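Local coordinates for protein purine nucleoside phosphorylase (Schistosoma mansoni, PDB 5KO6) that catalyses the reversible phosphorolysis of purine nucleosides such as inosine and guanosine, releasing the free base and ribose 1-phosphate, at residues G30-S35 / V81-R86; L113-L118 / M221-E226; N117-I122 / A239-A244; L133-I138 / E191-F196. One frame throughout, in Å; residues are numbered along the deposited sequence.

Contact 1: G30-S35 / V81-R86; sequences GIICGS and VAMQGR. With R1P (1-O-phosphono-alpha-D-ribofuranose), chain C.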
loop_
_atom_site.group_PDB
_atom_site.type_symbol
_atom_site.label_atom_id
_atom_site.label_comp_id
_atom_site.label_asym_id
_atom_site.label_seq_id
_atom_site.Cartn_x
_atom_site.Cartn_y
_atom_site.Cartn_z
ATOM N N GLY A 30 23.767 17.329 4.855
ATOM C CA GLY A 30 23.720 15.879 4.905
ATOM C C GLY A 30 23.717 15.347 3.487
ATOM O O GLY A 30 23.226 16.009 2.574
ATOM N N ILE A 31 24.298 14.162 3.292
ATOM C CA ILE A 31 24.263 13.490 1.994
ATOM C C ILE A 31 23.889 12.018 2.159
ATOM O O ILE A 31 24.314 11.343 3.106
ATOM C CB ILE A 31 25.541 13.668 1.133
ATOM C CG1 ILE A 31 26.712 12.903 1.713
ATOM C CG2 ILE A 31 25.898 15.143 0.964
ATOM C CD1 ILE A 31 27.950 12.940 0.828
ATOM N N ILE A 32 23.081 11.523 1.228
ATOM C CA ILE A 32 22.691 10.119 1.155
ATOM C C ILE A 32 22.851 9.736 -0.302
ATOM O O ILE A 32 22.308 10.412 -1.182
ATOM C CB ILE A 32 21.231 9.913 1.606
ATOM C CG1 ILE A 32 21.046 10.301 3.083
ATOM C CG2 ILE A 32 20.801 8.471 1.357
ATOM C CD1 ILE A 32 19.586 10.284 3.542
ATOM N N CYS A 33 23.652 8.709 -0.570
ATOM C CA CYS A 33 24.106 8.424 -1.925
ATOM C C CYS A 33 23.520 7.115 -2.443
ATOM O O CYS A 33 23.316 6.155 -1.689
ATOM C CB CYS A 33 25.634 8.371 -1.973
ATOM S SG CYS A 33 26.395 9.883 -1.300
ATOM N N GLY A 34 23.269 7.084 -3.753
ATOM C CA GLY A 34 22.637 5.952 -4.384
ATOM C C GLY A 34 23.591 4.790 -4.603
ATOM O O GLY A 34 24.788 4.856 -4.319
ATOM N N SER A 35 23.029 3.704 -5.136
ATOM C CA SER A 35 23.788 2.480 -5.389
ATOM C C SER A 35 24.993 2.758 -6.285
ATOM O O SER A 35 24.830 3.205 -7.418
ATOM C CB SER A 35 22.881 1.455 -6.075
ATOM O OG SER A 35 21.737 1.152 -5.295
ATOM N N VAL A 81 27.771 15.622 6.871
ATOM C CA VAL A 81 27.568 14.287 7.420
ATOM C C VAL A 81 26.928 13.421 6.340
ATOM O O VAL A 81 25.947 13.833 5.702
ATOM C CB VAL A 81 26.731 14.316 8.718
ATOM C CG1 VAL A 81 25.365 15.002 8.518
ATOM C CG2 VAL A 81 26.569 12.924 9.293
ATOM N N ALA A 82 27.482 12.228 6.126
ATOM C CA ALA A 82 27.000 11.297 5.111
ATOM C C ALA A 82 26.542 9.997 5.752
ATOM O O ALA A 82 27.151 9.521 6.721
ATOM C CB ALA A 82 28.118 10.968 4.116
ATOM N N MET A 83 25.478 9.418 5.200
ATOM C CA MET A 83 25.110 8.038 5.504
ATOM C C MET A 83 25.820 7.145 4.498
ATOM O O MET A 83 25.556 7.227 3.296
ATOM C CB MET A 83 23.603 7.845 5.422
ATOM C CG MET A 83 22.862 8.589 6.510
ATOM S SD MET A 83 21.095 8.241 6.633
ATOM C CE MET A 83 21.111 6.615 7.399
ATOM N N GLN A 84 26.737 6.311 4.981
ATOM C CA GLN A 84 27.445 5.353 4.130
ATOM C C GLN A 84 26.764 4.002 4.339
ATOM O O GLN A 84 27.035 3.305 5.318
ATOM C CB GLN A 84 28.921 5.303 4.494
ATOM C CG GLN A 84 29.732 4.427 3.568
ATOM C CD GLN A 84 31.193 4.467 3.907
ATOM O OE1 GLN A 84 31.583 4.261 5.055
ATOM N NE2 GLN A 84 32.018 4.758 2.912
ATOM N N GLY A 85 25.894 3.632 3.411
ATOM C CA GLY A 85 25.038 2.480 3.621
ATOM C C GLY A 85 23.627 2.946 3.904
ATOM O O GLY A 85 23.216 3.098 5.056
ATOM N N ARG A 86 22.887 3.196 2.837
ATOM C CA ARG A 86 21.551 3.761 2.930
ATOM C C ARG A 86 20.560 2.718 3.446
ATOM O O ARG A 86 20.696 1.521 3.190
ATOM C CB ARG A 86 21.154 4.203 1.528
ATOM C CG ARG A 86 19.737 4.581 1.344
ATOM C CD ARG A 86 19.564 4.928 -0.105
ATOM N NE ARG A 86 18.725 6.097 -0.283
ATOM C CZ ARG A 86 18.731 6.837 -1.378
ATOM N NH1 ARG A 86 19.538 6.526 -2.393
ATOM N NH2 ARG A 86 17.934 7.889 -1.450
HETATM C C5 R1P C . 17.947 -1.459 -7.508
HETATM O O5 R1P C . 18.812 -1.672 -8.575
HETATM C C4 R1P C . 18.593 -0.551 -6.463
HETATM O O4 R1P C . 18.955 0.583 -7.039
HETATM C C1 R1P C . 18.207 1.751 -6.245
HETATM C C2 R1P C . 17.051 1.186 -5.837
HETATM O O2 R1P C . 16.430 1.950 -4.732
HETATM C C3 R1P C . 17.532 -0.163 -5.357
HETATM O O3 R1P C . 18.105 -0.043 -4.128
HETATM O O1 R1P C . 18.979 2.083 -5.177
HETATM P P R1P C . 19.091 3.662 -4.759
HETATM O O1P R1P C . 19.587 3.700 -3.330
HETATM O O2P R1P C . 17.710 4.251 -4.894
HETATM O O3P R1P C . 20.082 4.270 -5.688
HETATM O O HOH W 1 24.048 6.627 1.437
#
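Val81 O is gripped twice from the neighbouring strand: Ile31 N gives it a hydrogen bond of 2.9 Å, and the CA-H of Gly30 adds a contact. The carbonyl of the same Ile31 accepts from Met83 N at 3.1 Å, so Ile31 bonds on both sides of Ala82, as in a parallel pair. On one face Ile31 CG1 presses on Ala82 CB at 3.4 Å, a tight carbon pair; chi1 of 71° wedges CG1 between backbone N and carbonyl carbon. On the other face Ile32 and Met83 lie side by side, with Ile32 CD1 against Met83 SD. The CG2 branch of Ile32 sits over one face of the Arg86 guanidinium, toward its rim, 3.6 Å from Arg86 NE. Arg86 NH1 makes a weak, bent bond (121°) to O1P of ribose 1-phosphate; NH1 also bonds Thr116 O, and NH2 forms a salt bridge with Glu226, and together these fix the group's rotation. Ser35 adds two bonds to the ligand, N to O3P at 3.1 Å and OG to O1. Strand 29-32 runs between strands 78-84 and 112-121; helix 95-108 packs on the face bearing Ile32 and Met83, and helix 39-42 touches Ala82 and Cys33.

Contact 2: L113-L118 / M221-E226; sequences LLITNL and MSTVPE. With R1P (1-O-phosphono-alpha-D-ribofuranose), chain C; CYT (6-aminopyrimidin-2(1H)-one), chain B.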
loop_
_atom_site.group_PDB
_atom_site.type_symbol
_atom_site.label_atom_id
_atom_site.label_comp_id
_atom_site.label_asym_id
_atom_site.label_seq_id
_atom_site.Cartn_x
_atom_site.Cartn_y
_atom_site.Cartn_z
ATOM N N LEU A 113 19.820 18.608 2.724
ATOM C CA LEU A 113 20.083 17.193 2.469
ATOM C C LEU A 113 20.168 16.983 0.961
ATOM O O LEU A 113 19.232 17.326 0.229
ATOM C CB LEU A 113 18.977 16.328 3.086
ATOM C CG LEU A 113 19.022 14.820 2.855
ATOM C CD1 LEU A 113 20.301 14.218 3.438
ATOM C CD2 LEU A 113 17.778 14.158 3.465
ATOM N N LEU A 114 21.297 16.442 0.500
ATOM C CA LEU A 114 21.510 16.122 -0.903
ATOM C C LEU A 114 21.414 14.613 -1.076
ATOM O O LEU A 114 22.077 13.865 -0.352
ATOM C CB LEU A 114 22.888 16.607 -1.357
ATOM C CG LEU A 114 23.250 18.058 -1.018
ATOM C CD1 LEU A 114 24.662 18.368 -1.505
ATOM C CD2 LEU A 114 22.241 19.046 -1.627
ATOM N N ILE A 115 20.604 14.167 -2.033
ATOM C CA ILE A 115 20.290 12.753 -2.206
ATOM C C ILE A 115 20.505 12.364 -3.660
ATOM O O ILE A 115 20.094 13.089 -4.571
ATOM C CB ILE A 115 18.828 12.468 -1.812
ATOM C CG1 ILE A 115 18.532 12.953 -0.393
ATOM C CG2 ILE A 115 18.532 10.968 -1.940
ATOM C CD1 ILE A 115 17.061 12.823 -0.021
ATOM N N THR A 116 21.151 11.214 -3.883
ATOM C CA THR A 116 21.163 10.594 -5.203
ATOM C C THR A 116 20.538 9.207 -5.139
ATOM O O THR A 116 20.488 8.569 -4.085
ATOM C CB THR A 116 22.566 10.504 -5.815
ATOM O OG1 THR A 116 23.437 9.726 -4.976
ATOM C CG2 THR A 116 23.149 11.903 -6.009
ATOM N N ASN A 117 20.066 8.741 -6.292
ATOM C CA ASN A 117 19.563 7.381 -6.413
ATOM C C ASN A 117 19.734 6.916 -7.851
ATOM O O ASN A 117 19.964 7.720 -8.756
ATOM C CB ASN A 117 18.085 7.270 -5.982
ATOM C CG ASN A 117 17.145 8.100 -6.857
ATOM O OD1 ASN A 117 16.998 7.856 -8.058
ATOM N ND2 ASN A 117 16.485 9.078 -6.246
ATOM N N LEU A 118 19.613 5.601 -8.042
ATOM C CA LEU A 118 19.505 4.991 -9.362
ATOM C C LEU A 118 18.039 4.660 -9.597
ATOM O O LEU A 118 17.353 4.169 -8.695
ATOM C CB LEU A 118 20.328 3.702 -9.440
ATOM C CG LEU A 118 21.805 3.800 -9.853
ATOM C CD1 LEU A 118 21.965 4.075 -11.342
ATOM C CD2 LEU A 118 22.545 4.840 -9.044
ATOM N N MET A 221 13.119 2.927 -5.755
ATOM C CA MET A 221 12.731 2.265 -4.510
ATOM C C MET A 221 13.244 2.986 -3.273
ATOM O O MET A 221 13.361 2.374 -2.207
ATOM C CB MET A 221 13.232 0.818 -4.504
ATOM C CG MET A 221 12.910 0.061 -5.764
ATOM S SD MET A 221 13.635 -1.599 -5.675
ATOM C CE MET A 221 13.362 -2.138 -7.342
ATOM N N SER A 222 13.582 4.263 -3.392
ATOM C CA SER A 222 14.189 4.967 -2.274
ATOM C C SER A 222 13.717 6.413 -2.298
ATOM O O SER A 222 12.760 6.770 -3.000
ATOM C CB SER A 222 15.720 4.887 -2.356
ATOM O OG SER A 222 16.194 5.690 -3.425
ATOM N N THR A 223 14.401 7.238 -1.505
ATOM C CA THR A 223 14.403 8.692 -1.629
ATOM C C THR A 223 13.171 9.345 -1.029
ATOM O O THR A 223 13.306 10.223 -0.180
ATOM C CB THR A 223 14.649 9.120 -3.079
ATOM O OG1 THR A 223 15.936 8.635 -3.480
ATOM C CG2 THR A 223 14.620 10.632 -3.237
ATOM N N VAL A 224 11.972 8.962 -1.475
ATOM C CA VAL A 224 10.758 9.595 -0.947
ATOM C C VAL A 224 10.663 9.495 0.568
ATOM O O VAL A 224 10.311 10.498 1.207
ATOM C CB VAL A 224 9.518 9.088 -1.707
ATOM C CG1 VAL A 224 8.205 9.457 -0.986
ATOM C CG2 VAL A 224 9.522 9.603 -3.153
ATOM N N PRO A 225 10.979 8.364 1.219
ATOM C CA PRO A 225 10.889 8.356 2.701
ATOM C C PRO A 225 11.794 9.398 3.347
ATOM O O PRO A 225 11.353 10.129 4.254
ATOM C CB PRO A 225 11.273 6.914 3.070
ATOM C CG PRO A 225 10.882 6.124 1.837
ATOM C CD PRO A 225 11.280 7.019 0.685
ATOM N N GLU A 226 13.044 9.508 2.882
ATOM C CA GLU A 226 13.965 10.493 3.460
ATOM C C GLU A 226 13.517 11.910 3.163
ATOM O O GLU A 226 13.659 12.796 4.010
ATOM C CB GLU A 226 15.381 10.323 2.898
ATOM C CG GLU A 226 15.995 8.971 3.051
ATOM C CD GLU A 226 15.711 8.097 1.857
ATOM O OE1 GLU A 226 16.556 8.016 0.940
ATOM O OE2 GLU A 226 14.621 7.520 1.824
HETATM C C5 R1P C . 17.947 -1.459 -7.508
HETATM O O5 R1P C . 18.812 -1.672 -8.575
HETATM C C4 R1P C . 18.593 -0.551 -6.463
HETATM O O4 R1P C . 18.955 0.583 -7.039
HETATM C C1 R1P C . 18.207 1.751 -6.245
HETATM C C2 R1P C . 17.051 1.186 -5.837
HETATM O O2 R1P C . 16.430 1.950 -4.732
HETATM C C3 R1P C . 17.532 -0.163 -5.357
HETATM O O3 R1P C . 18.105 -0.043 -4.128
HETATM O O1 R1P C . 18.979 2.083 -5.177
HETATM P P R1P C . 19.091 3.662 -4.759
HETATM O O1P R1P C . 19.587 3.700 -3.330
HETATM O O2P R1P C . 17.710 4.251 -4.894
HETATM O O3P R1P C . 20.082 4.270 -5.688
HETATM N N3 CYT B . 14.350 0.580 -11.195
HETATM C C4 CYT B . 15.264 0.515 -12.169
HETATM N N1 CYT B . 16.091 1.136 -9.672
HETATM C C2 CYT B . 14.733 0.892 -9.934
HETATM O O2 CYT B . 13.924 0.946 -9.009
HETATM N N4 CYT B . 14.842 0.208 -13.397
HETATM C C5 CYT B . 16.650 0.768 -11.923
HETATM C C6 CYT B . 17.015 1.071 -10.673
HETATM O O HOH W 2 15.751 4.962 -6.635
#
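Thr223, just before a helix, packs against Asn117 and Ile115 of a central strand. The amide of Asn117 and the Thr223 side chain cross at about a right angle, and ND2 donates to Thr223 OG1 at 2.9 Å, while OD1 of the same amide is bonded by Ser241. The ND2 bond is bent (140° at the hydrogen), and OG1 stands 27° out of the amide plane. OG1 in turn donates to Ser222 OG at 3.0 Å, and Ser222 OG donates to O2P of ribose 1-phosphate at 2.6 Å, a chain of hydrogen bonds from the strand amide to the phosphate. In this phosphorylase-superfamily fold the loop before helix 224-232 brings Met221 and Ser222 to the ligands: Met221 CB lies beside the ribose O2, and its CG touches O2 of the bound cytosine at 3.5 Å. Ile115 slides past Thr223 in the opposite direction, its CG2 3.8 Å from Thr223 OG1, while its CD1 extends to Glu226 CB. The Glu226 chain bends at chi2 (91°), turning the carboxylate back so that OE1 receives a weak bond from Thr223 N; the stronger partner of OE1 is Arg86, in a salt bridge. From the strand, Leu118 N holds phosphate O3P at 2.7 Å.

Contact 3: N117-I122 / A239-A244; sequences NLAGGI and AVSLIA. With CYT (6-aminopyrimidin-2(1H)-one), chain B; R1P (1-O-phosphono-alpha-D-ribofuranose), chain C.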
loop_
_atom_site.group_PDB
_atom_site.type_symbol
_atom_site.label_atom_id
_atom_site.label_comp_id
_atom_site.label_asym_id
_atom_site.label_seq_id
_atom_site.Cartn_x
_atom_site.Cartn_y
_atom_site.Cartn_z
ATOM N N ASN A 117 20.066 8.741 -6.292
ATOM C CA ASN A 117 19.563 7.381 -6.413
ATOM C C ASN A 117 19.734 6.916 -7.851
ATOM O O ASN A 117 19.964 7.720 -8.756
ATOM C CB ASN A 117 18.085 7.270 -5.982
ATOM C CG ASN A 117 17.145 8.100 -6.857
ATOM O OD1 ASN A 117 16.998 7.856 -8.058
ATOM N ND2 ASN A 117 16.485 9.078 -6.246
ATOM N N LEU A 118 19.613 5.601 -8.042
ATOM C CA LEU A 118 19.505 4.991 -9.362
ATOM C C LEU A 118 18.039 4.660 -9.597
ATOM O O LEU A 118 17.353 4.169 -8.695
ATOM C CB LEU A 118 20.328 3.702 -9.440
ATOM C CG LEU A 118 21.805 3.800 -9.853
ATOM C CD1 LEU A 118 21.965 4.075 -11.342
ATOM C CD2 LEU A 118 22.545 4.840 -9.044
ATOM N N ALA A 119 17.544 4.958 -10.793
ATOM C CA ALA A 119 16.122 4.828 -11.065
ATOM C C ALA A 119 15.893 4.349 -12.490
ATOM O O ALA A 119 16.773 4.438 -13.351
ATOM C CB ALA A 119 15.399 6.169 -10.864
ATOM N N GLY A 120 14.686 3.845 -12.732
ATOM C CA GLY A 120 14.260 3.493 -14.079
ATOM C C GLY A 120 13.589 4.680 -14.751
ATOM O O GLY A 120 12.843 5.425 -14.123
ATOM N N GLY A 121 13.869 4.845 -16.045
ATOM C CA GLY A 121 13.280 5.924 -16.815
ATOM C C GLY A 121 11.922 5.515 -17.344
ATOM O O GLY A 121 11.767 4.434 -17.923
ATOM N N ILE A 122 10.935 6.383 -17.142
ATOM C CA ILE A 122 9.603 6.214 -17.700
ATOM C C ILE A 122 9.367 7.177 -18.855
ATOM O O ILE A 122 8.905 6.777 -19.925
ATOM C CB ILE A 122 8.516 6.367 -16.610
ATOM C CG1 ILE A 122 8.746 5.367 -15.470
ATOM C CG2 ILE A 122 7.140 6.212 -17.215
ATOM C CD1 ILE A 122 8.507 3.913 -15.871
ATOM N N ALA A 239 17.260 16.199 -4.744
ATOM C CA ALA A 239 17.328 14.771 -5.048
ATOM C C ALA A 239 17.528 14.590 -6.542
ATOM O O ALA A 239 16.816 15.198 -7.347
ATOM C CB ALA A 239 16.065 14.022 -4.575
ATOM N N VAL A 240 18.522 13.781 -6.913
ATOM C CA VAL A 240 18.896 13.574 -8.306
ATOM C C VAL A 240 18.883 12.080 -8.592
ATOM O O VAL A 240 19.529 11.300 -7.881
ATOM C CB VAL A 240 20.284 14.161 -8.609
ATOM C CG1 VAL A 240 20.637 13.931 -10.067
ATOM C CG2 VAL A 240 20.305 15.647 -8.262
ATOM N N SER A 241 18.145 11.678 -9.618
ATOM C CA SER A 241 18.130 10.294 -10.069
ATOM C C SER A 241 19.105 10.125 -11.223
ATOM O O SER A 241 19.165 10.965 -12.123
ATOM C CB SER A 241 16.743 9.893 -10.567
ATOM O OG SER A 241 15.834 9.683 -9.499
ATOM N N LEU A 242 19.871 9.041 -11.185
ATOM C CA LEU A 242 20.657 8.595 -12.323
ATOM C C LEU A 242 19.875 7.480 -13.002
ATOM O O LEU A 242 19.476 6.512 -12.350
ATOM C CB LEU A 242 22.014 8.076 -11.849
ATOM C CG LEU A 242 22.878 7.349 -12.888
ATOM C CD1 LEU A 242 23.154 8.217 -14.117
ATOM C CD2 LEU A 242 24.192 6.931 -12.223
ATOM N N ILE A 243 19.638 7.622 -14.298
ATOM C CA ILE A 243 18.759 6.703 -15.014
ATOM C C ILE A 243 19.546 5.466 -15.421
ATOM O O ILE A 243 20.496 5.555 -16.206
ATOM C CB ILE A 243 18.152 7.399 -16.238
ATOM C CG1 ILE A 243 17.368 8.635 -15.799
ATOM C CG2 ILE A 243 17.283 6.429 -17.023
ATOM C CD1 ILE A 243 16.265 8.337 -14.804
ATOM N N ALA A 244 19.146 4.303 -14.902
ATOM C CA ALA A 244 19.846 3.067 -15.252
ATOM C C ALA A 244 19.399 2.509 -16.597
ATOM O O ALA A 244 20.172 1.814 -17.264
ATOM C CB ALA A 244 19.616 2.012 -14.166
HETATM N N3 CYT B . 14.350 0.580 -11.195
HETATM C C4 CYT B . 15.264 0.515 -12.169
HETATM N N1 CYT B . 16.091 1.136 -9.672
HETATM C C2 CYT B . 14.733 0.892 -9.934
HETATM O O2 CYT B . 13.924 0.946 -9.009
HETATM N N4 CYT B . 14.842 0.208 -13.397
HETATM C C5 CYT B . 16.650 0.768 -11.923
HETATM C C6 CYT B . 17.015 1.071 -10.673
HETATM C C5 R1P C . 17.947 -1.459 -7.508
HETATM O O5 R1P C . 18.812 -1.672 -8.575
HETATM C C4 R1P C . 18.593 -0.551 -6.463
HETATM O O4 R1P C . 18.955 0.583 -7.039
HETATM C C1 R1P C . 18.207 1.751 -6.245
HETATM C C2 R1P C . 17.051 1.186 -5.837
HETATM O O2 R1P C . 16.430 1.950 -4.732
HETATM C C3 R1P C . 17.532 -0.163 -5.357
HETATM O O3 R1P C . 18.105 -0.043 -4.128
HETATM O O1 R1P C . 18.979 2.083 -5.177
HETATM P P R1P C . 19.091 3.662 -4.759
HETATM O O1P R1P C . 19.587 3.700 -3.330
HETATM O O2P R1P C . 17.710 4.251 -4.894
HETATM O O3P R1P C . 20.082 4.270 -5.688
#
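Asn117 and Ser241 meet on one face of two parallel strands, where Ser241 OG donates to Asn117 OD1 over 2.6 Å. The hydroxyl lies in the carbonyl plane and uses a lone pair, with an angle of 117° at the oxygen. Asn117 CG is held between its backbone N and carbonyl carbon (chi1 63°), which brings the amide over the neighbouring strand; OD1 is spent on Ser241 while ND2 serves Thr223, so both ends of the buried amide are used and its flip is set. On the same face Ala119 CB rests against Ser241 OG at 3.8 Å, and farther along Ile243 CG2 lies 3.9 Å from Gly121 N. On the reverse face the two leucines meet: Leu118 and Leu242 run side by side in the same direction, Leu118 CD1 touching Leu242 CD2 at 3.7 Å, and the same CD1 reaches Ala244 CB. Helix 259-283 packs over these leucines through Val262 and Arg269. Between the faces the backbone ladder is regular: Leu242 N bonds Asn117 O at 2.8 Å, Ala119 N bonds Leu242 O, and Ala244 N bonds Ala119 O at 2.8 Å. The pair is strongly twisted, the axes of the short segments crossing at 55°. Toward the C-terminal end Ala244 CB approaches C5 of the bound cytosine at 3.9 Å, and Gly120 CA comes to 3.4 Å from its N4. C-terminal strand ends that line a base pocket, with Asn245 and Glu203 hydrogen-bonded to the base, are consistent with the purine site of this nucleoside phosphorylase family.

Contact 4: L133-I138 / E191-F196; sequences LIKGHI and EGVYAF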
loop_
_atom_site.group_PDB
_atom_site.type_symbol
_atom_site.label_atom_id
_atom_site.label_comp_id
_atom_site.label_asym_id
_atom_site.label_seq_id
_atom_site.Cartn_x
_atom_site.Cartn_y
_atom_site.Cartn_z
ATOM N N LEU A 133 16.713 15.815 -12.151
ATOM C CA LEU A 133 16.459 16.588 -10.943
ATOM C C LEU A 133 15.011 16.349 -10.531
ATOM O O LEU A 133 14.095 16.632 -11.307
ATOM C CB LEU A 133 16.661 18.070 -11.246
ATOM C CG LEU A 133 18.010 18.467 -11.863
ATOM C CD1 LEU A 133 18.065 19.971 -12.106
ATOM C CD2 LEU A 133 19.144 18.021 -10.966
ATOM N N ILE A 134 14.798 15.833 -9.328
ATOM C CA ILE A 134 13.446 15.457 -8.919
ATOM C C ILE A 134 12.703 16.711 -8.480
ATOM O O ILE A 134 13.177 17.452 -7.613
ATOM C CB ILE A 134 13.476 14.404 -7.806
ATOM C CG1 ILE A 134 14.182 13.149 -8.309
ATOM C CG2 ILE A 134 12.057 14.075 -7.355
ATOM C CD1 ILE A 134 13.722 12.675 -9.664
ATOM N N LYS A 135 11.544 16.966 -9.096
ATOM C CA LYS A 135 10.757 18.152 -8.789
ATOM C C LYS A 135 9.458 17.839 -8.067
ATOM O O LYS A 135 8.767 18.774 -7.651
ATOM C CB LYS A 135 10.452 18.953 -10.069
ATOM C CG LYS A 135 9.551 18.216 -11.049
ATOM C CD LYS A 135 9.243 19.073 -12.271
ATOM C CE LYS A 135 8.341 18.330 -13.244
ATOM N NZ LYS A 135 8.068 19.131 -14.469
ATOM N N GLY A 136 9.110 16.567 -7.934
ATOM C CA GLY A 136 7.917 16.132 -7.224
ATOM C C GLY A 136 7.886 14.622 -7.235
ATOM O O GLY A 136 8.755 13.969 -7.822
ATOM N N HIS A 137 6.887 14.053 -6.558
ATOM C CA HIS A 137 6.841 12.598 -6.484
ATOM C C HIS A 137 5.414 12.059 -6.444
ATOM O O HIS A 137 4.447 12.773 -6.149
ATOM C CB HIS A 137 7.670 12.046 -5.316
ATOM C CG HIS A 137 7.140 12.398 -3.958
ATOM N ND1 HIS A 137 7.931 12.967 -2.988
ATOM C CD2 HIS A 137 5.916 12.229 -3.399
ATOM C CE1 HIS A 137 7.222 13.139 -1.887
ATOM N NE2 HIS A 137 5.994 12.701 -2.110
ATOM N N ILE A 138 5.304 10.770 -6.739
ATOM C CA ILE A 138 4.076 10.007 -6.531
ATOM C C ILE A 138 4.428 8.878 -5.582
ATOM O O ILE A 138 5.224 7.989 -5.921
ATOM C CB ILE A 138 3.472 9.490 -7.836
ATOM C CG1 ILE A 138 3.027 10.677 -8.695
ATOM C CG2 ILE A 138 2.262 8.593 -7.543
ATOM C CD1 ILE A 138 2.395 10.289 -10.010
ATOM N N GLU A 191 14.449 17.327 -15.663
ATOM C CA GLU A 191 13.701 17.391 -14.414
ATOM C C GLU A 191 12.515 16.451 -14.532
ATOM O O GLU A 191 12.059 16.148 -15.640
ATOM C CB GLU A 191 13.251 18.814 -14.077
ATOM C CG GLU A 191 12.251 19.394 -15.040
ATOM C CD GLU A 191 11.723 20.745 -14.578
ATOM O OE1 GLU A 191 12.387 21.394 -13.744
ATOM O OE2 GLU A 191 10.638 21.149 -15.041
ATOM N N GLY A 192 12.022 15.966 -13.395
ATOM C CA GLY A 192 10.950 14.994 -13.505
ATOM C C GLY A 192 10.316 14.631 -12.183
ATOM O O GLY A 192 10.812 14.967 -11.105
ATOM N N VAL A 193 9.203 13.908 -12.302
ATOM C CA VAL A 193 8.435 13.387 -11.170
ATOM C C VAL A 193 8.863 11.955 -10.882
ATOM O O VAL A 193 8.898 11.113 -11.792
ATOM C CB VAL A 193 6.929 13.445 -11.467
ATOM C CG1 VAL A 193 6.144 12.796 -10.328
ATOM C CG2 VAL A 193 6.490 14.877 -11.691
ATOM N N TYR A 194 9.177 11.674 -9.616
ATOM C CA TYR A 194 9.676 10.371 -9.177
ATOM C C TYR A 194 8.540 9.534 -8.591
ATOM O O TYR A 194 7.901 9.944 -7.618
ATOM C CB TYR A 194 10.757 10.591 -8.118
ATOM C CG TYR A 194 11.445 9.365 -7.546
ATOM C CD1 TYR A 194 10.876 8.654 -6.480
ATOM C CD2 TYR A 194 12.705 8.962 -8.010
ATOM C CE1 TYR A 194 11.524 7.566 -5.928
ATOM C CE2 TYR A 194 13.368 7.874 -7.462
ATOM C CZ TYR A 194 12.764 7.175 -6.419
ATOM O OH TYR A 194 13.416 6.114 -5.865
ATOM N N ALA A 195 8.330 8.344 -9.141
ATOM C CA ALA A 195 7.390 7.388 -8.555
ATOM C C ALA A 195 8.137 6.477 -7.595
ATOM O O ALA A 195 9.143 5.867 -7.967
ATOM C CB ALA A 195 6.762 6.524 -9.643
ATOM N N PHE A 196 7.637 6.381 -6.365
ATOM C CA PHE A 196 8.199 5.489 -5.353
ATOM C C PHE A 196 7.514 4.127 -5.459
ATOM O O PHE A 196 6.340 3.984 -5.100
ATOM C CB PHE A 196 8.010 6.109 -3.973
ATOM C CG PHE A 196 8.574 5.297 -2.822
ATOM C CD1 PHE A 196 9.576 4.341 -3.009
ATOM C CD2 PHE A 196 8.110 5.517 -1.531
ATOM C CE1 PHE A 196 10.078 3.614 -1.931
ATOM C CE2 PHE A 196 8.604 4.796 -0.435
ATOM C CZ PHE A 196 9.601 3.836 -0.640
#
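Ile134 and Tyr194 pack across two parallel strands, both Ile134 branches reaching the tyrosine CB, with CG2 at 3.8 Å. With CG anti to the backbone N (chi1 -178°), the tyrosine ring leads away from strand 131-139 toward Ser222. At the exposed rim the extended Lys135 crosses Glu191 at a slant, its CD near the carboxylate, and NZ makes a long, weak salt bridge to OE2 at 3.3 Å. Ile138 CG1 meets Val193 CG1 at 4.1 Å on the face opposite the tyrosine. Beneath these groups, Lys135 N bonds Gly192 O at 2.9 Å and Tyr194 N bonds Gly136 O at 2.9 Å, so Lys135 and Gly136 stand opposite Val193 alone. That is a beta bulge in a parallel pair, with Lys135 in a helix-like conformation. Normal pairing resumes where Ile138 N bonds Tyr194 O and Phe196 N bonds Ile138 O. Farther out, Tyr194 OH takes a hydrogen bond from the backbone N of Ser222, one of the residues bonded to the phosphate, so the tyrosine probably helps to position it from the second shell. His137 ND1 is bonded to Tyr168. Strand ends reach trimer interfaces: His137 O bonds Ser204 of the third subunit, and Phe196 packs on Leu145 of the second.

All four contacts reach one mixed sheet; contacts 1, 3 and 4 pair its strands, and contact 2 sets the start of helix 224-232 against it. Contact 1 comes first along the chain and joins strand 29-32 to 78-84; contact 2, its centre 9 Å away, starts from the next strand, 112-121, which contact 3 also uses, its centre 10 Å from that of contact 2. Strand 236-246 leads to contact 4, centred 10 Å from contact 3 and 19 Å from contact 1; it closes between the segments of contacts 2 and 3. Distant sequence thus builds one site: contacts 1-3 touch ribose 1-phosphate, 2 and 3 also the base, while contact 4, like Met221 of contact 2, borders other subunits.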